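Local coordinates for protein carbohydrate kinase, FGGY (Novosphingobium aromaticivorans, PDB 3H6E) that probably phosphorylates a carbohydrate, as kinases of the FGGY family do, although its sugar substrate is not established, at residues Val73-Gly78 against Ala229-Ser234; Thr148-Ala153 against Arg197-Val202; Gly335-Pro340 against Ala355-Pro360; Phe346-His351 against Ala375-Thr380. All blocks are in the same frame, centred on the assembly; numbering follows the deposited sequence.

Contact 1. Residues Val73-Gly78 against Ala229-Ser234; sequences VPVGHG and AGLHDS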
loop_
_atom_site.group_PDB
_atom_site.type_symbol
_atom_site.label_atom_id
_atom_site.label_comp_id
_atom_site.label_asym_id
_atom_site.label_seq_id
_atom_site.Cartn_x
_atom_site.Cartn_y
_atom_site.Cartn_z
ATOM N N VAL A 73 -1.361 -18.832 1.691
ATOM C CA VAL A 73 -2.103 -17.583 1.572
ATOM C C VAL A 73 -1.450 -16.635 0.566
ATOM O O VAL A 73 -0.280 -16.290 0.699
ATOM C CB VAL A 73 -2.298 -16.895 2.936
ATOM C CG1 VAL A 73 -1.117 -17.170 3.849
ATOM C CG2 VAL A 73 -2.540 -15.397 2.751
ATOM N N PRO A 74 -2.219 -16.225 -0.455
ATOM C CA PRO A 74 -1.771 -15.407 -1.588
ATOM C C PRO A 74 -1.788 -13.919 -1.275
ATOM O O PRO A 74 -2.662 -13.453 -0.548
ATOM C CB PRO A 74 -2.814 -15.709 -2.676
ATOM C CG PRO A 74 -3.730 -16.773 -2.095
ATOM C CD PRO A 74 -3.616 -16.648 -0.618
ATOM N N VAL A 75 -0.826 -13.188 -1.830
ATOM C CA VAL A 75 -0.742 -11.742 -1.665
ATOM C C VAL A 75 -0.401 -11.100 -3.005
ATOM O O VAL A 75 0.529 -11.530 -3.689
ATOM C CB VAL A 75 0.337 -11.348 -0.643
ATOM C CG1 VAL A 75 0.469 -9.834 -0.570
ATOM C CG2 VAL A 75 0.015 -11.928 0.723
ATOM N N GLY A 76 -1.154 -10.072 -3.381
ATOM C CA GLY A 76 -0.947 -9.422 -4.660
ATOM C C GLY A 76 -0.952 -7.910 -4.584
ATOM O O GLY A 76 -1.703 -7.313 -3.812
ATOM N N HIS A 77 -0.098 -7.287 -5.383
ATOM C CA HIS A 77 -0.129 -5.846 -5.531
ATOM C C HIS A 77 -1.476 -5.451 -6.139
ATOM O O HIS A 77 -2.159 -6.277 -6.754
ATOM C CB HIS A 77 1.021 -5.380 -6.424
ATOM C CG HIS A 77 0.820 -5.689 -7.874
ATOM N ND1 HIS A 77 0.090 -4.875 -8.712
ATOM C CD2 HIS A 77 1.253 -6.721 -8.637
ATOM C CE1 HIS A 77 0.077 -5.395 -9.927
ATOM N NE2 HIS A 77 0.777 -6.514 -9.909
ATOM N N GLY A 78 -1.856 -4.191 -5.966
ATOM C CA GLY A 78 -3.127 -3.706 -6.475
ATOM C C GLY A 78 -3.069 -3.237 -7.915
ATOM O O GLY A 78 -2.033 -3.335 -8.575
ATOM N N ALA A 229 -8.182 -16.920 0.484
ATOM C CA ALA A 229 -8.513 -15.893 -0.497
ATOM C C ALA A 229 -7.306 -14.999 -0.750
ATOM O O ALA A 229 -6.931 -14.753 -1.894
ATOM C CB ALA A 229 -9.696 -15.071 -0.026
ATOM N N GLY A 230 -6.692 -14.526 0.327
ATOM C CA GLY A 230 -5.540 -13.653 0.215
ATOM C C GLY A 230 -5.958 -12.198 0.210
ATOM O O GLY A 230 -7.130 -11.880 0.430
ATOM N N LEU A 231 -5.008 -11.308 -0.053
ATOM C CA LEU A 231 -5.282 -9.880 0.026
ATOM C C LEU A 231 -4.312 -9.022 -0.772
ATOM O O LEU A 231 -3.396 -9.523 -1.421
ATOM C CB LEU A 231 -5.292 -9.423 1.486
ATOM C CG LEU A 231 -4.178 -9.955 2.394
ATOM C CD1 LEU A 231 -2.822 -9.388 2.008
ATOM C CD2 LEU A 231 -4.493 -9.639 3.845
ATOM N N HIS A 232 -4.535 -7.715 -0.708
ATOM C CA HIS A 232 -3.703 -6.749 -1.407
ATOM C C HIS A 232 -2.384 -6.529 -0.664
ATOM O O HIS A 232 -2.354 -6.518 0.568
ATOM C CB HIS A 232 -4.467 -5.429 -1.559
ATOM C CG HIS A 232 -3.669 -4.335 -2.192
ATOM N ND1 HIS A 232 -3.533 -3.087 -1.625
ATOM C CD2 HIS A 232 -2.953 -4.305 -3.341
ATOM C CE1 HIS A 232 -2.773 -2.334 -2.400
ATOM N NE2 HIS A 232 -2.408 -3.049 -3.447
ATOM N N ASP A 233 -1.298 -6.374 -1.419
ATOM C CA ASP A 233 0.009 -6.030 -0.859
ATOM C C ASP A 233 -0.119 -5.164 0.379
ATOM O O ASP A 233 0.258 -5.570 1.472
ATOM C CB ASP A 233 0.862 -5.277 -1.887
ATOM C CG ASP A 233 1.951 -6.137 -2.481
ATOM O OD1 ASP A 233 2.089 -7.297 -2.039
ATOM O OD2 ASP A 233 2.673 -5.662 -3.384
ATOM N N SER A 234 -0.663 -3.965 0.200
ATOM C CA SER A 234 -0.650 -2.953 1.253
ATOM C C SER A 234 -1.355 -3.364 2.539
ATOM O O SER A 234 -0.939 -2.958 3.625
ATOM C CB SER A 234 -1.222 -1.628 0.747
ATOM O OG SER A 234 -0.234 -0.892 0.049
#

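Contact 2. Residues Thr148-Ala153 against Arg197-Val202; sequences TLLPWA and RFAPIV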
loop_
_atom_site.group_PDB
_atom_site.type_symbol
_atom_site.label_atom_id
_atom_site.label_comp_id
_atom_site.label_asym_id
_atom_site.label_seq_id
_atom_site.Cartn_x
_atom_site.Cartn_y
_atom_site.Cartn_z
ATOM N N THR A 148 -14.920 -14.038 -16.500
ATOM C CA THR A 148 -15.019 -13.901 -15.062
ATOM C C THR A 148 -13.891 -12.983 -14.628
ATOM O O THR A 148 -12.744 -13.173 -15.024
ATOM C CB THR A 148 -14.873 -15.253 -14.357
ATOM O OG1 THR A 148 -16.015 -16.065 -14.656
ATOM C CG2 THR A 148 -14.763 -15.061 -12.841
ATOM N N LEU A 149 -14.219 -11.968 -13.840
ATOM C CA LEU A 149 -13.210 -11.024 -13.382
ATOM C C LEU A 149 -12.780 -11.353 -11.962
ATOM O O LEU A 149 -13.558 -11.894 -11.175
ATOM C CB LEU A 149 -13.716 -9.588 -13.496
ATOM C CG LEU A 149 -13.800 -9.107 -14.945
ATOM C CD1 LEU A 149 -14.359 -7.696 -15.035
ATOM C CD2 LEU A 149 -12.428 -9.192 -15.601
ATOM N N LEU A 150 -11.538 -11.013 -11.639
ATOM C CA LEU A 150 -10.907 -11.551 -10.451
ATOM C C LEU A 150 -9.595 -10.819 -10.174
ATOM O O LEU A 150 -8.700 -10.792 -11.022
ATOM C CB LEU A 150 -10.663 -13.044 -10.678
ATOM C CG LEU A 150 -10.241 -13.958 -9.535
ATOM C CD1 LEU A 150 -10.499 -15.407 -9.894
ATOM C CD2 LEU A 150 -8.793 -13.751 -9.268
ATOM N N PRO A 151 -9.477 -10.214 -8.982
ATOM C CA PRO A 151 -8.285 -9.432 -8.640
ATOM C C PRO A 151 -6.996 -10.244 -8.759
ATOM O O PRO A 151 -7.031 -11.470 -8.713
ATOM C CB PRO A 151 -8.533 -9.042 -7.177
ATOM C CG PRO A 151 -10.012 -9.094 -7.016
ATOM C CD PRO A 151 -10.463 -10.226 -7.887
ATOM N N TRP A 152 -5.875 -9.546 -8.906
ATOM C CA TRP A 152 -4.563 -10.161 -9.095
ATOM C C TRP A 152 -4.206 -11.151 -7.985
ATOM O O TRP A 152 -3.802 -12.282 -8.255
ATOM C CB TRP A 152 -3.513 -9.055 -9.203
ATOM C CG TRP A 152 -2.081 -9.500 -9.307
ATOM C CD1 TRP A 152 -1.058 -9.160 -8.469
ATOM C CD2 TRP A 152 -1.505 -10.332 -10.323
ATOM N NE1 TRP A 152 0.114 -9.732 -8.895
ATOM C CE2 TRP A 152 -0.132 -10.458 -10.030
ATOM C CE3 TRP A 152 -2.016 -10.985 -11.446
ATOM C CZ2 TRP A 152 0.732 -11.215 -10.816
ATOM C CZ3 TRP A 152 -1.156 -11.736 -12.224
ATOM C CH2 TRP A 152 0.202 -11.845 -11.906
ATOM N N ALA A 153 -4.366 -10.728 -6.736
ATOM C CA ALA A 153 -4.054 -11.583 -5.600
ATOM C C ALA A 153 -4.867 -12.878 -5.632
ATOM O O ALA A 153 -4.330 -13.969 -5.427
ATOM C CB ALA A 153 -4.295 -10.834 -4.298
ATOM N N ARG A 197 -19.628 -9.513 -13.632
ATOM C CA ARG A 197 -18.572 -10.374 -14.158
ATOM C C ARG A 197 -17.620 -10.886 -13.073
ATOM O O ARG A 197 -16.892 -11.853 -13.295
ATOM C CB ARG A 197 -17.759 -9.637 -15.220
ATOM C CG ARG A 197 -18.558 -9.121 -16.402
ATOM C CD ARG A 197 -17.638 -8.341 -17.332
ATOM N NE ARG A 197 -18.344 -7.694 -18.432
ATOM C CZ ARG A 197 -17.761 -6.885 -19.312
ATOM N NH1 ARG A 197 -16.462 -6.619 -19.214
ATOM N NH2 ARG A 197 -18.473 -6.336 -20.288
ATOM N N PHE A 198 -17.622 -10.238 -11.913
ATOM C CA PHE A 198 -16.686 -10.585 -10.841
ATOM C C PHE A 198 -16.999 -11.891 -10.106
ATOM O O PHE A 198 -18.156 -12.210 -9.825
ATOM C CB PHE A 198 -16.566 -9.433 -9.836
ATOM C CG PHE A 198 -15.542 -8.404 -10.221
ATOM C CD1 PHE A 198 -14.238 -8.505 -9.765
ATOM C CD2 PHE A 198 -15.878 -7.342 -11.047
ATOM C CE1 PHE A 198 -13.291 -7.566 -10.119
ATOM C CE2 PHE A 198 -14.934 -6.399 -11.406
ATOM C CZ PHE A 198 -13.635 -6.513 -10.940
ATOM N N ALA A 199 -15.946 -12.640 -9.796
ATOM C CA ALA A 199 -16.066 -13.830 -8.967
ATOM C C ALA A 199 -16.636 -13.455 -7.602
ATOM O O ALA A 199 -16.360 -12.369 -7.093
ATOM C CB ALA A 199 -14.718 -14.491 -8.812
ATOM N N PRO A 200 -17.441 -14.351 -7.009
ATOM C CA PRO A 200 -18.106 -14.059 -5.733
ATOM C C PRO A 200 -17.124 -13.550 -4.690
ATOM O O PRO A 200 -16.047 -14.125 -4.522
ATOM C CB PRO A 200 -18.672 -15.419 -5.317
ATOM C CG PRO A 200 -18.897 -16.128 -6.608
ATOM C CD PRO A 200 -17.774 -15.695 -7.512
ATOM N N ILE A 201 -17.487 -12.471 -4.009
ATOM C CA ILE A 201 -16.624 -11.889 -2.987
ATOM C C ILE A 201 -16.531 -12.770 -1.746
ATOM O O ILE A 201 -17.539 -13.266 -1.235
ATOM C CB ILE A 201 -17.085 -10.476 -2.584
ATOM C CG1 ILE A 201 -16.724 -9.470 -3.682
ATOM C CG2 ILE A 201 -16.455 -10.073 -1.259
ATOM C CD1 ILE A 201 -17.249 -8.070 -3.438
ATOM N N VAL A 202 -15.304 -12.959 -1.279
ATOM C CA VAL A 202 -15.015 -13.778 -0.108
ATOM C C VAL A 202 -14.096 -12.985 0.813
ATOM O O VAL A 202 -13.489 -11.998 0.390
ATOM C CB VAL A 202 -14.364 -15.118 -0.531
ATOM C CG1 VAL A 202 -13.192 -15.484 0.353
ATOM C CG2 VAL A 202 -15.401 -16.229 -0.565
#

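Contact 3. Residues Gly335-Pro340 against Ala355-Pro360; sequences GRMILP and AWINRP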
loop_
_atom_site.group_PDB
_atom_site.type_symbol
_atom_site.label_atom_id
_atom_site.label_comp_id
_atom_site.label_asym_id
_atom_site.label_seq_id
_atom_site.Cartn_x
_atom_site.Cartn_y
_atom_site.Cartn_z
ATOM N N GLY A 335 14.758 29.925 12.368
ATOM C CA GLY A 335 13.614 29.891 11.477
ATOM C C GLY A 335 13.969 29.396 10.088
ATOM O O GLY A 335 13.325 29.763 9.105
ATOM N N ARG A 336 15.000 28.560 10.008
ATOM C CA ARG A 336 15.411 27.971 8.738
ATOM C C ARG A 336 14.415 26.893 8.333
ATOM O O ARG A 336 14.322 25.856 8.990
ATOM C CB ARG A 336 16.805 27.352 8.851
ATOM C CG ARG A 336 17.886 28.283 9.370
ATOM C CD ARG A 336 19.265 27.711 9.057
ATOM N NE ARG A 336 20.301 28.235 9.941
ATOM C CZ ARG A 336 20.865 29.429 9.800
ATOM N NH1 ARG A 336 20.484 30.225 8.811
ATOM N NH2 ARG A 336 21.804 29.827 10.651
HETATM N N MSE A 337 13.675 27.122 7.252
HETATM C CA MSE A 337 12.634 26.173 6.869
HETATM C C MSE A 337 12.304 26.107 5.371
HETATM O O MSE A 337 12.795 26.906 4.571
HETATM C CB MSE A 337 11.367 26.454 7.670
HETATM C CG MSE A 337 10.699 27.754 7.298
HETATM SE SE MSE A 337 9.301 28.217 8.561
HETATM C CE MSE A 337 8.224 29.332 7.381
ATOM N N ILE A 338 11.456 25.140 5.023
ATOM C CA ILE A 338 11.089 24.840 3.638
ATOM C C ILE A 338 9.582 24.925 3.450
ATOM O O ILE A 338 8.825 24.355 4.230
ATOM C CB ILE A 338 11.499 23.402 3.266
ATOM C CG1 ILE A 338 12.985 23.172 3.543
ATOM C CG2 ILE A 338 11.142 23.096 1.813
ATOM C CD1 ILE A 338 13.372 21.702 3.602
ATOM N N LEU A 339 9.143 25.618 2.405
ATOM C CA LEU A 339 7.719 25.709 2.098
ATOM C C LEU A 339 7.322 24.754 0.967
ATOM O O LEU A 339 8.052 24.609 -0.012
ATOM C CB LEU A 339 7.345 27.145 1.737
ATOM C CG LEU A 339 7.823 28.230 2.705
ATOM C CD1 LEU A 339 7.229 29.572 2.326
ATOM C CD2 LEU A 339 7.471 27.882 4.141
ATOM N N PRO A 340 6.163 24.091 1.112
ATOM C CA PRO A 340 5.591 23.177 0.112
ATOM C C PRO A 340 5.203 23.929 -1.156
ATOM O O PRO A 340 4.873 25.109 -1.066
ATOM C CB PRO A 340 4.325 22.653 0.800
ATOM C CG PRO A 340 4.536 22.900 2.257
ATOM C CD PRO A 340 5.339 24.160 2.329
ATOM N N ALA A 355 9.750 27.168 -1.532
ATOM C CA ALA A 355 10.695 28.224 -1.182
ATOM C C ALA A 355 11.439 27.923 0.114
ATOM O O ALA A 355 10.885 27.330 1.037
ATOM C CB ALA A 355 9.981 29.565 -1.076
ATOM N N TRP A 356 12.700 28.339 0.175
ATOM C CA TRP A 356 13.467 28.275 1.411
ATOM C C TRP A 356 13.248 29.548 2.218
ATOM O O TRP A 356 12.719 30.539 1.712
ATOM C CB TRP A 356 14.960 28.129 1.116
ATOM C CG TRP A 356 15.455 26.720 1.039
ATOM C CD1 TRP A 356 15.801 26.034 -0.086
ATOM C CD2 TRP A 356 15.677 25.830 2.137
ATOM N NE1 TRP A 356 16.222 24.770 0.242
ATOM C CE2 TRP A 356 16.154 24.620 1.602
ATOM C CE3 TRP A 356 15.518 25.940 3.519
ATOM C CZ2 TRP A 356 16.472 23.526 2.403
ATOM C CZ3 TRP A 356 15.833 24.855 4.311
ATOM C CH2 TRP A 356 16.305 23.663 3.752
ATOM N N ILE A 357 13.663 29.515 3.477
ATOM C CA ILE A 357 13.678 30.705 4.316
ATOM C C ILE A 357 14.845 30.587 5.279
ATOM O O ILE A 357 14.890 29.678 6.111
ATOM C CB ILE A 357 12.369 30.879 5.087
ATOM C CG1 ILE A 357 11.267 31.370 4.147
ATOM C CG2 ILE A 357 12.558 31.861 6.228
ATOM C CD1 ILE A 357 9.900 31.423 4.784
ATOM N N ASN A 358 15.798 31.502 5.155
ATOM C CA ASN A 358 17.060 31.364 5.862
ATOM C C ASN A 358 17.630 29.985 5.553
ATOM O O ASN A 358 17.778 29.138 6.436
ATOM C CB ASN A 358 16.866 31.554 7.366
ATOM C CG ASN A 358 16.136 32.842 7.699
ATOM O OD1 ASN A 358 16.016 33.738 6.861
ATOM N ND2 ASN A 358 15.640 32.941 8.926
ATOM N N ARG A 359 17.918 29.763 4.276
ATOM C CA ARG A 359 18.474 28.497 3.826
ATOM C C ARG A 359 19.807 28.231 4.507
ATOM O O ARG A 359 20.706 29.068 4.469
ATOM C CB ARG A 359 18.622 28.502 2.300
ATOM C CG ARG A 359 19.691 27.574 1.745
ATOM C CD ARG A 359 19.177 26.858 0.505
ATOM N NE ARG A 359 20.186 26.718 -0.542
ATOM C CZ ARG A 359 20.024 27.152 -1.788
ATOM N NH1 ARG A 359 18.890 27.745 -2.145
ATOM N NH2 ARG A 359 20.988 26.984 -2.686
ATOM N N PRO A 360 19.931 27.065 5.154
ATOM C CA PRO A 360 21.205 26.699 5.778
ATOM C C PRO A 360 22.217 26.452 4.674
ATOM O O PRO A 360 21.831 26.034 3.582
ATOM C CB PRO A 360 20.886 25.388 6.510
ATOM C CG PRO A 360 19.386 25.256 6.483
ATOM C CD PRO A 360 18.933 25.991 5.266
#

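Contact 4. Residues Phe346-His351 against Ala375-Thr380; sequences FGPYPH and ALVADT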
loop_
_atom_site.group_PDB
_atom_site.type_symbol
_atom_site.label_atom_id
_atom_site.label_comp_id
_atom_site.label_asym_id
_atom_site.label_seq_id
_atom_site.Cartn_x
_atom_site.Cartn_y
_atom_site.Cartn_z
ATOM N N PHE A 346 0.737 17.071 -6.193
ATOM C CA PHE A 346 0.695 15.927 -5.290
ATOM C C PHE A 346 0.696 16.350 -3.829
ATOM O O PHE A 346 1.314 17.351 -3.457
ATOM C CB PHE A 346 1.878 14.994 -5.560
ATOM C CG PHE A 346 1.911 14.450 -6.958
ATOM C CD1 PHE A 346 1.334 13.224 -7.251
ATOM C CD2 PHE A 346 2.509 15.165 -7.979
ATOM C CE1 PHE A 346 1.361 12.719 -8.537
ATOM C CE2 PHE A 346 2.539 14.668 -9.267
ATOM C CZ PHE A 346 1.963 13.441 -9.545
ATOM N N GLY A 347 0.005 15.575 -3.002
ATOM C CA GLY A 347 -0.032 15.835 -1.578
ATOM C C GLY A 347 -1.110 16.816 -1.162
ATOM O O GLY A 347 -1.984 17.174 -1.957
ATOM N N PRO A 348 -1.055 17.252 0.103
ATOM C CA PRO A 348 -2.016 18.188 0.691
ATOM C C PRO A 348 -1.871 19.597 0.125
ATOM O O PRO A 348 -2.837 20.356 0.154
ATOM C CB PRO A 348 -1.646 18.184 2.178
ATOM C CG PRO A 348 -0.833 16.949 2.378
ATOM C CD PRO A 348 -0.100 16.746 1.101
ATOM N N TYR A 349 -0.688 19.940 -0.378
ATOM C CA TYR A 349 -0.441 21.285 -0.894
ATOM C C TYR A 349 -0.030 21.267 -2.360
ATOM O O TYR A 349 1.060 21.734 -2.698
ATOM C CB TYR A 349 0.661 21.972 -0.086
ATOM C CG TYR A 349 0.449 21.949 1.409
ATOM C CD1 TYR A 349 -0.227 22.978 2.050
ATOM C CD2 TYR A 349 0.930 20.902 2.180
ATOM C CE1 TYR A 349 -0.422 22.960 3.418
ATOM C CE2 TYR A 349 0.743 20.876 3.549
ATOM C CZ TYR A 349 0.067 21.908 4.159
ATOM O OH TYR A 349 -0.114 21.890 5.518
ATOM N N PRO A 350 -0.910 20.754 -3.234
ATOM C CA PRO A 350 -0.566 20.485 -4.633
ATOM C C PRO A 350 0.109 21.670 -5.309
ATOM O O PRO A 350 1.029 21.465 -6.100
ATOM C CB PRO A 350 -1.926 20.227 -5.284
ATOM C CG PRO A 350 -2.799 19.790 -4.182
ATOM C CD PRO A 350 -2.341 20.537 -2.969
ATOM N N HIS A 351 -0.344 22.884 -4.996
ATOM C CA HIS A 351 0.157 24.091 -5.652
ATOM C C HIS A 351 0.947 25.025 -4.734
ATOM O O HIS A 351 1.128 26.203 -5.050
ATOM C CB HIS A 351 -0.995 24.866 -6.294
ATOM C CG HIS A 351 -1.763 24.077 -7.308
ATOM N ND1 HIS A 351 -3.114 23.831 -7.193
ATOM C CD2 HIS A 351 -1.366 23.469 -8.452
ATOM C CE1 HIS A 351 -3.517 23.108 -8.224
ATOM N NE2 HIS A 351 -2.476 22.878 -9.004
ATOM N N ALA A 375 7.629 16.284 8.307
ATOM C CA ALA A 375 6.839 16.072 9.512
ATOM C C ALA A 375 5.605 16.962 9.477
ATOM O O ALA A 375 4.506 16.536 9.833
ATOM C CB ALA A 375 7.668 16.363 10.747
ATOM N N LEU A 376 5.797 18.196 9.028
ATOM C CA LEU A 376 4.726 19.182 8.986
ATOM C C LEU A 376 3.688 18.842 7.928
ATOM O O LEU A 376 2.491 19.020 8.147
ATOM C CB LEU A 376 5.306 20.574 8.740
ATOM C CG LEU A 376 6.264 21.052 9.837
ATOM C CD1 LEU A 376 7.267 22.069 9.308
ATOM C CD2 LEU A 376 5.499 21.600 11.043
ATOM N N VAL A 377 4.150 18.353 6.782
ATOM C CA VAL A 377 3.247 17.969 5.708
ATOM C C VAL A 377 2.545 16.659 6.058
ATOM O O VAL A 377 1.380 16.462 5.717
ATOM C CB VAL A 377 3.978 17.831 4.355
ATOM C CG1 VAL A 377 2.997 17.433 3.259
ATOM C CG2 VAL A 377 4.683 19.130 3.994
ATOM N N ALA A 378 3.257 15.767 6.741
ATOM C CA ALA A 378 2.650 14.535 7.231
ATOM C C ALA A 378 1.614 14.886 8.288
ATOM O O ALA A 378 0.562 14.256 8.380
ATOM C CB ALA A 378 3.700 13.604 7.809
ATOM N N ASP A 379 1.923 15.911 9.074
ATOM C CA ASP A 379 1.022 16.397 10.110
ATOM C C ASP A 379 -0.295 16.874 9.506
ATOM O O ASP A 379 -1.370 16.561 10.011
ATOM C CB ASP A 379 1.682 17.539 10.882
ATOM C CG ASP A 379 0.754 18.167 11.896
ATOM O OD1 ASP A 379 0.590 17.585 12.991
ATOM O OD2 ASP A 379 0.191 19.244 11.594
ATOM N N THR A 380 -0.200 17.638 8.424
ATOM C CA THR A 380 -1.382 18.106 7.713
ATOM C C THR A 380 -2.161 16.936 7.116
ATOM O O THR A 380 -3.391 16.919 7.147
ATOM C CB THR A 380 -1.000 19.099 6.594
ATOM O OG1 THR A 380 -0.503 20.308 7.180
ATOM C CG2 THR A 380 -2.201 19.426 5.716
#

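Contact 1. Residues Val73-Gly78 against Ala229-Ser234
Val75 and Leu231 run alongside each other on one face of the sheet, with Val75 CG2 4.0 Å from Leu231 CD1. The two methyls of Val75 have separate jobs. CG1 is anti to the backbone N (chi1 176°), which turns it toward the residue just past the end of the other strand, where it sits 3.3 Å from Asp233 OD1. The Asp233 side chain crosses Val75 at about a right angle, and its second oxygen, OD2, rests 3.5 Å from His77 CB. Beneath the side chains the backbones run parallel: Leu231 N bonds to Pro74 O, and Gly76 N gives a straighter bond of 3.0 Å to Leu231 O. These are neighbouring parallel strands, 71-76 and 226-232, in the central mixed sheet of the N-terminal lobe, an actin-like ATPase fold. Strand 9-13 flanks Val75 on its other edge, and Asp12 there brings a carboxylate close to that of Asp233. Where strand 226-232 gives way to helix 233-241, Asp233 N reaches Gly76 O at 2.6 Å from above the carbonyl plane. Gly230 passes 3.0 Å from Pro74 O with its CA, a spot where a side chain would collide with that oxygen. On the sheet face opposite Val75 and Leu231, the edge of the His232 ring brings CD2 3.4 Å from His77 C. Past the strand end, His77 ND1 bonds to Gly78 O, and the His77 ring meets that of Trp152.

Contact 2. Residues Thr148-Ala153 against Arg197-Val202
Leu149 CB is the main bump: it sits squarely over the Phe198 ring, 3.7 Å from the ring centroid and only 2° off the ring normal, a CH-pi contact. The rest of the leucine follows the ring's rim: its CD1 settles into the notch between Phe198 CE2 and Arg197 CB, 3.9 Å from each. A smaller bump, Ala199 CB, faces Thr148 CG2 at 4.1 Å, with Leu150 CD1 slightly farther off. One isolated beta bridge holds these shapes in step. Leu149 N bonds to Arg197 O at 2.7 Å, entering from above the carbonyl plane, and Ala199 N returns a bond of 2.9 Å to Leu149 O. Cutting Phe198 back to an alanine is likely to open a gap over Leu149 CB and take away one wall of the notch that holds Leu149 CD1. Arg197 runs alongside Leu149 and then extends away to a salt bridge with Asp137. The beta bridge between Leu149 and Phe198 lies on the outer edge of strand 148-151, whose other edge bonds to strand 81-85. Met144 of helix 141-145 touches both Leu149 and Arg197, and the Phe198 ring reaches Phe185, Ser166 of strand 166-167 and Leu171 of helix 168-171.

Contact 3. Residues Gly335-Pro340 against Ala355-Pro360
Trp356 lays a face of its six-membered ring against Ile338, whose CG1 stands 3.4 Å from the ring centroid and 17° off the normal. The two belong to a two-stranded antiparallel sheet, 337-339 with 355-357, and form its non-hydrogen-bonded pair. Ile338 CG1 is anti to the carbonyl carbon (chi1 -54°), which sets it over the ring, with CD1 beyond the rim near Trp356 CH2. Arg359 CD lies over the opposite face, toward the rim. Were Trp356 a serine, Ile338 CG1 and Arg359 CD would probably be left without the ring that separates them. Ile338 also touches Tyr373 of helix 363-384. On the sheet's other face selenomethionine Met337 keeps company with Ile357, and both reach Glu467 of helix 457-468. The sounder backbone rungs are Leu339 N to Ala355 O at 2.8 Å and Met337 N to Ile357 O at 3.1 Å; the return bond from Ile357 N to Met337 O is weak. Past the ladder, Arg336 and Pro360 pass head to tail, Arg336 CD 3.6 Å from Pro360 CG, while Asn358 ND2 bonds back to His334 O. Within the apolar row, Ile357 CD1 touches both Met337 CE at 3.7 Å and Leu339 CD1 at 4.1 Å.

Contact 4. Residues Phe346-His351 against Ala375-Thr380
Thr380 OG1 is approached by two groups, the hydroxyl of Tyr349 from across the contact and, from its own helix, the carbonyl oxygen Leu376 O. The first is a hydrogen bond in which either hydroxyl could be the donor, but the modelled 2.3 Å between Tyr349 OH and Thr380 OG1 is too short to be trusted as a length. The second, 3.4 Å from Thr380 OG1 to Leu376 O, is weak; the same carbonyl already takes the regular helical bond from Thr380 N at 3.0 Å. Tyr349 and Thr380 reach out head-on, the one from the loop and the other from the helix, and OG1 lies near the plane of the phenol ring, at its edge. With OG1 beside the backbone N (chi1 -68°), Thr380 CG2 falls anti to that nitrogen, toward Pro348, and comes 3.8 Å from Pro348 CB. One turn earlier, Val377 CG1 fits against the proline ring, 3.8 Å from Pro348 CD, the two side chains crossing at about a right angle. The same methyl meets the edge of the tyrosine at Tyr349 CE2, 4.1 Å away. Phe298 of strand 292-298 touches both Pro348 and Val377, and Arg280 makes a cation-pi contact with Tyr349. This is a loop-on-helix packing in the FGGY C-terminal domain: the connection between strands 337-339 and 355-357 rests by a proline and a tyrosine on one side of the long helix 363-384.

Overall arrangement
Starting from the N terminus, strand 71-76 waits about 150 residues for its partner 226-232, so contact 1 closes the large loop of the N-terminal lobe. Contact 2 is nested inside that loop and touches contact 1, with His77 against Trp152 and Ala153 against the paired strands; it ties the edge of a small sheet to the turn before strand 201-202. In the C-terminal domain contacts 3 and 4 cross: 355-360 returns to 335-340 after fourteen intervening residues, which include 346-351, and helix 363-384 then closes contact 4. Pro340 packs on Tyr349 and Val377, joining them. Contacts 2 and 3 have centres about 49 Å apart, on opposite sides of the chain's centre.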